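PDB 4Y9V: particle-associated lyase from Acinetobacter bacteriophage AP22, which probably depolymerises the capsular polysaccharide of Acinetobacter baumannii by lyase action, serving as the tailspike with which the phage binds its host. Local coordinates for residues Tyr162-Asn167 / Gln412-Leu417; Phe355-Asn360 / Glu380-Glu385; Gly407-Gln412 / Val437-Ser442. All blocks are in the same frame, centred on the assembly; numbering follows the deposited sequence. Where two conformers were deposited one is given.

Interaction 1 of 3, residues Tyr162-Asn167 / Gln412-Leu417; sequences YSPYRN and QLHEDL. With 49S (2-acetamido-2-deoxy-beta-D-mannopyranuronic acid), chain B; SO4 (sulfate ion), chain K.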
loop_
_atom_site.group_PDB
_atom_site.type_symbol
_atom_site.label_atom_id
_atom_site.label_comp_id
_atom_site.label_asym_id
_atom_site.label_seq_id
_atom_site.Cartn_x
_atom_site.Cartn_y
_atom_site.Cartn_z
ATOM N N TYR A 162 -22.190 20.908 4.414
ATOM C CA TYR A 162 -21.333 19.736 4.536
ATOM C C TYR A 162 -20.925 19.485 6.006
ATOM O O TYR A 162 -21.037 18.371 6.491
ATOM C CB TYR A 162 -20.065 19.842 3.651
ATOM C CG TYR A 162 -19.199 18.608 3.721
ATOM C CD1 TYR A 162 -19.562 17.453 3.075
ATOM C CD2 TYR A 162 -18.016 18.599 4.453
ATOM C CE1 TYR A 162 -18.766 16.295 3.137
ATOM C CE2 TYR A 162 -17.231 17.470 4.524
ATOM C CZ TYR A 162 -17.594 16.320 3.874
ATOM O OH TYR A 162 -16.778 15.227 4.004
ATOM N N SER A 163 -20.421 20.506 6.686
ATOM C CA SER A 163 -19.921 20.345 8.039
ATOM C C SER A 163 -20.274 21.540 8.890
ATOM O O SER A 163 -20.258 22.672 8.420
ATOM C CB SER A 163 -18.407 20.193 7.993
ATOM O OG SER A 163 -17.820 20.413 9.277
ATOM N N PRO A 164 -20.538 21.289 10.192
ATOM C CA PRO A 164 -20.886 22.357 11.111
ATOM C C PRO A 164 -19.708 23.191 11.575
ATOM O O PRO A 164 -19.891 24.180 12.307
ATOM C CB PRO A 164 -21.538 21.597 12.283
ATOM C CG PRO A 164 -20.728 20.285 12.310
ATOM C CD PRO A 164 -20.619 19.953 10.830
ATOM N N TYR A 165 -18.470 22.829 11.206
ATOM C CA TYR A 165 -17.320 23.506 11.771
ATOM C C TYR A 165 -17.035 24.882 11.179
ATOM O O TYR A 165 -16.474 25.741 11.876
ATOM C CB TYR A 165 -16.054 22.599 11.700
ATOM C CG TYR A 165 -16.092 21.564 12.814
ATOM C CD1 TYR A 165 -16.735 20.352 12.630
ATOM C CD2 TYR A 165 -15.558 21.856 14.052
ATOM C CE1 TYR A 165 -16.811 19.436 13.686
ATOM C CE2 TYR A 165 -15.636 20.952 15.095
ATOM C CZ TYR A 165 -16.268 19.752 14.925
ATOM O OH TYR A 165 -16.354 18.886 15.988
ATOM N N ARG A 166 -17.314 25.089 9.879
ATOM C CA ARG A 166 -17.047 26.383 9.244
ATOM C C ARG A 166 -18.172 26.645 8.254
ATOM O O ARG A 166 -18.642 25.737 7.580
ATOM C CB ARG A 166 -15.693 26.400 8.514
ATOM C CG ARG A 166 -14.511 26.074 9.398
ATOM C CD ARG A 166 -13.174 26.331 8.731
ATOM N NE ARG A 166 -12.092 25.752 9.513
ATOM C CZ ARG A 166 -10.820 25.876 9.196
ATOM N NH1 ARG A 166 -10.460 26.604 8.145
ATOM N NH2 ARG A 166 -9.894 25.226 9.903
ATOM N N ASN A 167 -18.601 27.909 8.172
ATOM C CA ASN A 167 -19.768 28.220 7.386
ATOM C C ASN A 167 -19.608 27.848 5.902
ATOM O O ASN A 167 -20.583 27.469 5.248
ATOM C CB ASN A 167 -20.163 29.711 7.541
ATOM C CG ASN A 167 -19.279 30.651 6.796
ATOM O OD1 ASN A 167 -18.079 30.650 6.931
ATOM N ND2 ASN A 167 -19.959 31.443 5.964
ATOM N N GLN A 412 -22.320 18.306 16.619
ATOM C CA GLN A 412 -22.934 17.046 16.277
ATOM C C GLN A 412 -22.233 16.457 15.066
ATOM O O GLN A 412 -21.971 17.133 14.068
ATOM C CB GLN A 412 -24.424 17.216 15.996
ATOM C CG GLN A 412 -25.258 17.610 17.198
ATOM C CD GLN A 412 -25.441 16.484 18.197
ATOM O OE1 GLN A 412 -25.181 15.302 17.929
ATOM N NE2 GLN A 412 -25.913 16.856 19.363
ATOM N N LEU A 413 -21.983 15.163 15.142
ATOM C CA LEU A 413 -21.531 14.359 14.003
ATOM C C LEU A 413 -22.677 14.144 13.020
ATOM O O LEU A 413 -23.838 13.968 13.444
ATOM C CB LEU A 413 -21.052 13.002 14.475
ATOM C CG LEU A 413 -19.815 13.010 15.370
ATOM C CD1 LEU A 413 -19.681 11.652 16.032
ATOM C CD2 LEU A 413 -18.571 13.307 14.559
ATOM N N HIS A 414 -22.360 14.078 11.719
ATOM C CA HIS A 414 -23.297 13.648 10.695
ATOM C C HIS A 414 -23.472 12.142 10.653
ATOM O O HIS A 414 -24.545 11.656 10.280
ATOM C CB HIS A 414 -22.854 14.159 9.333
ATOM C CG HIS A 414 -23.150 15.567 8.981
ATOM N ND1 HIS A 414 -23.787 15.913 7.856
ATOM C CD2 HIS A 414 -22.809 16.668 9.627
ATOM C CE1 HIS A 414 -23.882 17.239 7.872
ATOM N NE2 HIS A 414 -23.290 17.757 8.927
ATOM N N GLU A 415 -22.427 11.407 11.001
ATOM C CA GLU A 415 -22.456 9.942 10.965
ATOM C C GLU A 415 -21.596 9.452 12.132
ATOM O O GLU A 415 -20.744 10.169 12.660
ATOM C CB GLU A 415 -21.947 9.409 9.622
ATOM C CG GLU A 415 -22.704 9.690 8.342
ATOM C CD GLU A 415 -24.081 9.083 8.260
ATOM O OE1 GLU A 415 -24.539 8.288 9.112
ATOM O OE2 GLU A 415 -24.730 9.367 7.247
ATOM N N ASP A 416 -21.786 8.181 12.496
ATOM C CA ASP A 416 -20.958 7.566 13.519
ATOM C C ASP A 416 -19.483 7.722 13.148
ATOM O O ASP A 416 -19.126 7.632 11.954
ATOM C CB ASP A 416 -21.292 6.098 13.643
ATOM C CG ASP A 416 -22.685 5.779 14.159
ATOM O OD1 ASP A 416 -23.381 6.687 14.670
ATOM O OD2 ASP A 416 -23.084 4.587 14.103
ATOM N N LEU A 417 -18.642 7.900 14.142
ATOM C CA LEU A 417 -17.218 8.088 14.006
ATOM C C LEU A 417 -16.480 6.839 14.476
ATOM O O LEU A 417 -16.726 6.382 15.575
ATOM C CB LEU A 417 -16.789 9.310 14.844
ATOM C CG LEU A 417 -15.343 9.689 14.781
ATOM C CD1 LEU A 417 -15.156 11.129 14.947
ATOM C CD2 LEU A 417 -14.510 8.946 15.813
HETATM C C8 49S B . -10.607 24.994 4.393
HETATM C C7 49S B . -9.321 25.778 4.242
HETATM O O7 49S B . -8.363 25.322 3.581
HETATM N N2 49S B . -9.278 26.972 4.854
HETATM C C2 49S B . -8.103 27.820 4.868
HETATM C C3 49S B . -8.247 29.034 3.945
HETATM O O3 49S B . -8.475 28.625 2.596
HETATM C C1 49S B . -7.853 28.313 6.280
HETATM O O1 49S B . -7.759 27.264 7.200
HETATM O O5 49S B . -8.965 29.099 6.709
HETATM C C5 49S B . -9.058 30.316 5.946
HETATM C C6 49S B . -10.175 31.155 6.531
HETATM O O6A 49S B . -11.255 30.590 6.835
HETATM O O6B 49S B . -9.950 32.384 6.654
HETATM C C4 49S B . -9.306 29.998 4.471
HETATM O O4 49S B . -9.239 31.291 3.859
HETATM S S SO4 K . -5.591 25.404 9.516
HETATM O O1 SO4 K . -7.024 25.469 9.277
HETATM O O2 SO4 K . -5.231 24.050 9.971
HETATM O O3 SO4 K . -5.295 26.387 10.571
HETATM O O4 SO4 K . -4.756 25.717 8.331
#
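The imidazole of His414 lies with one face against the backbone carbonyl of Tyr162 and its NE2-CD2 side beside the pyrrolidine ring of Pro164. Tyr162 O sits 3.2 Å above the imidazole plane, displaced toward the rim at CE1, and its 3.4 Å separation from His414 NE2 has too poor an angle for a hydrogen bond. That oxygen is instead taken by Arg382 NE. With CG anti to its own carbonyl carbon (chi1 -80°), the His414 side chain is directed at the 162-167 loop. Pro164 CD approaches His414 NE2 at 3.9 Å, obliquely to the ring, and the two side chains lie alongside one another, running in opposed senses; Pro164 CG meanwhile rests 3.8 Å from Gln412 O.

The 162-167 loop is shaped from within by an ST turn, in which Ser163 OG accepts a nearly straight bond of 3.2 Å from Tyr165 N. Beyond the turn, Arg166 extends into the glycan pocket, its guanidinium engaged at the edge: NH1 donates to O1 of the mannuronic acid derivative at 2.9 Å, and NH2 donates to O1 of a sulfate, probably from the crystallisation liquor, also at 2.9 Å. Glu380 pairs with NE and Tyr168 OH with NH1, contacts that help orient the guanidinium.

The contact thus sets the Ig-like tailspike region against the pectin lyase-like region. Because no hydrogen bond spans the two segments, their mutual fit rests on van der Waals contact, and the polar anchoring of the glycan-binding loop comes from residues such as Arg382 and Glu380.

Interaction 2 of 3, residues Phe355-Asn360 / Glu380-Glu385; sequences FGAGDN and EPRGGE. Unlike the reference sequence in segment 380-385: Glu380 (reference Lys). With EDO (1,2-ethanediol), chain D.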
loop_
_atom_site.group_PDB
_atom_site.type_symbol
_atom_site.label_atom_id
_atom_site.label_comp_id
_atom_site.label_asym_id
_atom_site.label_seq_id
_atom_site.Cartn_x
_atom_site.Cartn_y
_atom_site.Cartn_z
ATOM N N PHE A 355 -6.743 15.284 10.503
ATOM C CA PHE A 355 -7.434 14.093 9.951
ATOM C C PHE A 355 -8.720 14.356 9.192
ATOM O O PHE A 355 -9.363 13.407 8.757
ATOM C CB PHE A 355 -7.673 13.058 11.059
ATOM C CG PHE A 355 -7.323 11.640 10.730
ATOM C CD1 PHE A 355 -7.083 10.750 11.779
ATOM C CD2 PHE A 355 -7.265 11.139 9.426
ATOM C CE1 PHE A 355 -6.796 9.410 11.531
ATOM C CE2 PHE A 355 -6.965 9.822 9.186
ATOM C CZ PHE A 355 -6.739 8.943 10.227
ATOM N N GLY A 356 -9.103 15.624 9.019
ATOM C CA GLY A 356 -10.223 15.939 8.170
ATOM C C GLY A 356 -11.567 15.462 8.694
ATOM O O GLY A 356 -11.795 15.251 9.872
ATOM N N ALA A 357 -12.520 15.342 7.746
ATOM C CA ALA A 357 -13.904 15.091 8.083
ATOM C C ALA A 357 -14.192 13.639 8.477
ATOM O O ALA A 357 -15.046 13.396 9.338
ATOM C CB ALA A 357 -14.793 15.437 6.894
ATOM N N GLY A 358 -13.508 12.696 7.819
ATOM C CA GLY A 358 -13.734 11.271 7.995
ATOM C C GLY A 358 -13.582 10.527 6.679
ATOM O O GLY A 358 -13.437 11.098 5.603
ATOM N N ASP A 359 -13.634 9.186 6.808
ATOM C CA ASP A 359 -13.279 8.294 5.718
ATOM C C ASP A 359 -11.936 8.649 5.116
ATOM O O ASP A 359 -11.738 8.680 3.904
ATOM C CB ASP A 359 -14.400 8.182 4.684
ATOM C CG ASP A 359 -15.631 7.474 5.253
ATOM O OD1 ASP A 359 -15.509 6.670 6.206
ATOM O OD2 ASP A 359 -16.692 7.695 4.661
ATOM N N ASN A 360 -10.960 8.903 6.018
ATOM C CA ASN A 360 -9.609 9.305 5.666
ATOM C C ASN A 360 -8.612 8.328 6.276
ATOM O O ASN A 360 -8.943 7.591 7.206
ATOM C CB ASN A 360 -9.317 10.726 6.147
ATOM C CG ASN A 360 -10.143 11.772 5.419
ATOM O OD1 ASN A 360 -10.403 11.652 4.214
ATOM N ND2 ASN A 360 -10.566 12.804 6.143
ATOM N N GLU A 380 -11.986 18.551 13.362
ATOM C CA GLU A 380 -13.227 18.947 12.685
ATOM C C GLU A 380 -13.973 17.682 12.223
ATOM O O GLU A 380 -14.283 17.541 11.035
ATOM C CB GLU A 380 -12.958 19.915 11.524
ATOM C CG GLU A 380 -12.372 21.243 11.981
ATOM C CD GLU A 380 -12.284 22.303 10.876
ATOM O OE1 GLU A 380 -11.924 21.962 9.739
ATOM O OE2 GLU A 380 -12.592 23.481 11.163
ATOM N N PRO A 381 -14.255 16.726 13.122
ATOM C CA PRO A 381 -14.848 15.486 12.661
ATOM C C PRO A 381 -16.301 15.624 12.225
ATOM O O PRO A 381 -17.130 16.213 12.913
ATOM C CB PRO A 381 -14.781 14.562 13.899
ATOM C CG PRO A 381 -14.745 15.518 15.071
ATOM C CD PRO A 381 -13.957 16.713 14.557
ATOM N N ARG A 382 -16.611 14.994 11.102
ATOM C CA ARG A 382 -17.972 14.875 10.573
ATOM C C ARG A 382 -18.543 13.491 10.765
ATOM O O ARG A 382 -19.741 13.334 11.079
ATOM C CB ARG A 382 -17.961 15.284 9.099
ATOM C CG ARG A 382 -19.311 15.227 8.425
ATOM C CD ARG A 382 -19.175 15.729 6.988
ATOM N NE ARG A 382 -20.403 15.685 6.229
ATOM C CZ ARG A 382 -20.805 14.698 5.530
ATOM N NH1 ARG A 382 -20.158 13.517 5.550
ATOM N NH2 ARG A 382 -21.911 14.793 4.841
ATOM N N GLY A 383 -17.727 12.456 10.576
ATOM C CA GLY A 383 -18.170 11.098 10.740
ATOM C C GLY A 383 -17.479 10.195 9.729
ATOM O O GLY A 383 -16.847 10.670 8.788
ATOM N N GLY A 384 -17.623 8.910 9.922
ATOM C CA GLY A 384 -16.948 7.919 9.117
ATOM C C GLY A 384 -15.701 7.395 9.806
ATOM O O GLY A 384 -15.529 7.545 11.015
ATOM N N GLU A 385 -14.840 6.749 9.003
ATOM C CA GLU A 385 -13.672 6.063 9.530
ATOM C C GLU A 385 -12.431 6.949 9.468
ATOM O O GLU A 385 -12.196 7.679 8.509
ATOM C CB GLU A 385 -13.347 4.781 8.749
ATOM C CG GLU A 385 -14.378 3.704 8.907
ATOM C CD GLU A 385 -14.059 2.316 8.390
ATOM O OE1 GLU A 385 -13.279 2.193 7.452
ATOM O OE2 GLU A 385 -14.571 1.349 9.013
HETATM C C1 EDO D . -16.894 12.360 6.089
HETATM O O1 EDO D . -17.829 12.674 7.034
HETATM C C2 EDO D . -17.164 11.068 5.388
HETATM O O2 EDO D . -18.277 11.201 4.524
HETATM O O HOH W 1 -10.445 16.792 11.777
HETATM O O HOH W 2 -14.654 3.916 5.310
#
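Ala357 O meets the backbone N of Arg382 where two successive turns of the pectin lyase-like right-handed parallel beta-helix lead into strands 360-363 and 384-389. Backbone hydrogen bonds do most of the joining. Ala357 O accepts twice: from Arg382 N at 2.8 Å, in the carbonyl plane and on a lone pair, and from Gly383 N at 3.1 Å, tilted out of that plane. Further on, Asn360 N donates to Glu385 O as the parallel strand pairing begins.

Gly358 and Gly384 come close to the opposite segment. Gly358 CA sends a CH...O contact to Gly383 O at 3.3 Å, and Gly384 CA lies 3.5 Å from Asp359 OD1.

Among side chains, Asp359 is the polar link. Its CG stands anti to the carbonyl carbon (chi1 -67°), bringing OD1 to within 2.9 Å of Glu385 N, an almost straight bond (174°) that meets the carboxylate from above its plane. Apolar contact is slight, the CB atoms of Ala357 and Arg382 lying 3.9 Å apart. Arg382 then runs extended away from the 355-360 segment, and its guanidinium makes a cation-pi contact with Tyr162.

Two waters complete the join. One donates to Gly356 O and accepts from Glu380 N; the second donates to both Asp359 OD1 and Glu385 OE1, bridging two like-charged carboxylates. Tyr394 and Cys425 of the second subunit pack beside this end. An ethanediol, probably from the crystallisation liquor, is hydrogen-bonded on the 380-385 side: it accepts from Arg382 NH1 at the guanidinium edge, and its O1 donates a hydrogen bond to Gly383 O at 2.8 Å.

Interaction 3 of 3, residues Gly407-Gln412 / Val437-Ser442; sequences GIIEKQ and VTIRQS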
loop_
_atom_site.group_PDB
_atom_site.type_symbol
_atom_site.label_atom_id
_atom_site.label_comp_id
_atom_site.label_asym_id
_atom_site.label_seq_id
_atom_site.Cartn_x
_atom_site.Cartn_y
_atom_site.Cartn_z
ATOM N N GLY A 407 -9.168 13.140 19.460
ATOM C CA GLY A 407 -10.278 13.827 18.815
ATOM C C GLY A 407 -11.106 14.588 19.819
ATOM O O GLY A 407 -11.319 14.125 20.942
ATOM N N ILE A 408 -11.589 15.748 19.387
ATOM C CA ILE A 408 -12.486 16.578 20.178
ATOM C C ILE A 408 -13.725 16.842 19.335
ATOM O O ILE A 408 -13.673 17.366 18.249
ATOM C CB ILE A 408 -11.846 17.928 20.549
ATOM C CG1 ILE A 408 -10.513 17.737 21.272
ATOM C CG2 ILE A 408 -12.852 18.763 21.314
ATOM C CD1 ILE A 408 -10.591 17.146 22.647
ATOM N N ILE A 409 -14.879 16.413 19.891
ATOM C CA ILE A 409 -16.161 16.570 19.210
ATOM C C ILE A 409 -16.825 17.817 19.743
ATOM O O ILE A 409 -17.333 17.848 20.875
ATOM C CB ILE A 409 -17.030 15.319 19.402
ATOM C CG1 ILE A 409 -16.332 14.092 18.804
ATOM C CG2 ILE A 409 -18.387 15.518 18.776
ATOM C CD1 ILE A 409 -16.992 12.769 19.156
ATOM N N GLU A 410 -16.852 18.894 18.955
ATOM C CA GLU A 410 -17.456 20.141 19.388
ATOM C C GLU A 410 -18.799 20.431 18.734
ATOM O O GLU A 410 -19.487 21.385 19.094
ATOM C CB GLU A 410 -16.557 21.324 19.071
ATOM C CG GLU A 410 -15.181 21.359 19.572
ATOM C CD GLU A 410 -14.212 22.395 18.961
ATOM O OE1 GLU A 410 -14.476 22.964 17.853
ATOM O OE2 GLU A 410 -13.175 22.488 19.629
ATOM N N LYS A 411 -19.182 19.602 17.760
ATOM C CA LYS A 411 -20.420 19.748 17.008
ATOM C C LYS A 411 -21.032 18.370 16.838
ATOM O O LYS A 411 -20.310 17.375 16.821
ATOM C CB LYS A 411 -20.144 20.356 15.623
ATOM C CG LYS A 411 -19.507 21.697 15.628
ATOM C CD LYS A 411 -20.344 22.802 16.151
ATOM C CE LYS A 411 -19.682 24.149 15.982
ATOM N NZ LYS A 411 -20.525 25.272 16.486
ATOM N N GLN A 412 -22.320 18.306 16.619
ATOM C CA GLN A 412 -22.934 17.046 16.277
ATOM C C GLN A 412 -22.233 16.457 15.066
ATOM O O GLN A 412 -21.971 17.133 14.068
ATOM C CB GLN A 412 -24.424 17.216 15.996
ATOM C CG GLN A 412 -25.258 17.610 17.198
ATOM C CD GLN A 412 -25.441 16.484 18.197
ATOM O OE1 GLN A 412 -25.181 15.302 17.929
ATOM N NE2 GLN A 412 -25.913 16.856 19.363
ATOM N N VAL A 437 -5.435 6.274 22.051
ATOM C CA VAL A 437 -6.591 6.905 21.404
ATOM C C VAL A 437 -7.496 7.465 22.480
ATOM O O VAL A 437 -7.955 6.738 23.356
ATOM C CB VAL A 437 -7.395 5.912 20.529
ATOM C CG1 VAL A 437 -8.610 6.598 19.922
ATOM C CG2 VAL A 437 -6.531 5.305 19.433
ATOM N N THR A 438 -7.754 8.774 22.386
ATOM C CA THR A 438 -8.733 9.438 23.245
ATOM C C THR A 438 -9.675 10.275 22.367
ATOM O O THR A 438 -9.204 11.064 21.554
ATOM C CB THR A 438 -8.067 10.348 24.276
ATOM O OG1 THR A 438 -7.229 9.541 25.103
ATOM C CG2 THR A 438 -9.086 11.096 25.128
ATOM N N ILE A 439 -10.972 10.100 22.562
ATOM C CA ILE A 439 -12.000 10.956 21.962
ATOM C C ILE A 439 -12.754 11.603 23.146
ATOM O O ILE A 439 -13.243 10.874 24.016
ATOM C CB ILE A 439 -12.967 10.177 21.082
ATOM C CG1 ILE A 439 -12.248 9.362 19.973
ATOM C CG2 ILE A 439 -14.055 11.124 20.539
ATOM C CD1 ILE A 439 -11.585 10.243 18.914
ATOM N N ARG A 440 -12.864 12.935 23.138
ATOM C CA ARG A 440 -13.655 13.648 24.109
ATOM C C ARG A 440 -14.721 14.485 23.419
ATOM O O ARG A 440 -14.473 15.065 22.366
ATOM C CB ARG A 440 -12.828 14.590 24.981
ATOM C CG ARG A 440 -11.681 13.931 25.753
ATOM C CD ARG A 440 -12.109 12.948 26.799
ATOM N NE ARG A 440 -12.878 13.502 27.925
ATOM C CZ ARG A 440 -12.319 13.996 29.021
ATOM N NH1 ARG A 440 -11.025 14.163 29.143
ATOM N NH2 ARG A 440 -13.125 14.332 30.052
ATOM N N GLN A 441 -15.885 14.570 24.037
ATOM C CA GLN A 441 -16.870 15.600 23.695
ATOM C C GLN A 441 -16.468 16.895 24.360
ATOM O O GLN A 441 -16.161 16.928 25.554
ATOM C CB GLN A 441 -18.274 15.150 24.085
ATOM C CG GLN A 441 -19.339 16.193 23.794
ATOM C CD GLN A 441 -20.747 15.661 24.025
ATOM O OE1 GLN A 441 -20.975 14.448 23.970
ATOM N NE2 GLN A 441 -21.678 16.572 24.247
ATOM N N SER A 442 -16.479 17.996 23.617
ATOM C CA SER A 442 -16.188 19.298 24.190
ATOM C C SER A 442 -17.271 19.706 25.194
ATOM O O SER A 442 -18.447 19.515 24.962
ATOM C CB SER A 442 -16.193 20.332 23.061
ATOM O OG SER A 442 -15.936 21.604 23.595
HETATM O O HOH W 3 -13.350 22.295 23.070
#
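Ile409 and Ile439 form the close-packed side of this parallel strand pair, CD1 of Ile409 touching CG2 of Ile439 at 3.6 Å as the side chains cross obliquely. Ile439 CG2, anti to its backbone N, points at Ile409, while its CD1 lies 3.8 Å from Gly407 CA, against the bare glycine. Val453 of strand 453-458 also packs on Ile409, as expected inside a beta-helix.

On the other face, Ile408 CD1 reaches only to 4.1 Å from Arg440 CB. The Arg440 chain bends at chi2 and chi3 and leads away, its NH2 bonding to Asp476 O and its side chain resting on Trp473. Looser still is the end of the pair, where exposed Glu410 lays its CG 3.8 Å from Ser442 CB. A water contacts Ser442 OG at 2.7 Å and donates only weakly to Glu410 OE2; Ser442 OG also bonds to Ala444 N.

Four backbone hydrogen bonds run through both regions: Gly407 N to Thr438 O, Arg440 N to Gly407 O, Ile409 N to Arg440 O and Ser442 N to Ile409 O. The last comes in from 40° above the carbonyl plane, just where the strands give way to loops. The chemistry implies that the backbone ladder fixes the register of these adjacent coils, with apolar contact reinforcing one face and a water at the Glu410-Ser442 end.

From the N terminus, the 162-167 loop comes first and waits 245 residues for its partner, 412-417, so interaction 1 closes by far the longest loop. Interaction 2 lies wholly within that span, joining 355-360 to 380-385 some 20 residues later. Interaction 3 opens at 407-412, before interaction 1 has closed, and ends at 437-442; the two therefore cross, sharing Gln412. Interactions 2 and 3 follow in series and link coils of the beta-helix, whereas interaction 1 brings the Ig-like region against them. Probable hydrogen bonds make the three contacts continuous: Tyr165 OH with Glu410 N at 3.0 Å, and His414 N with Arg382 O at 2.8 Å.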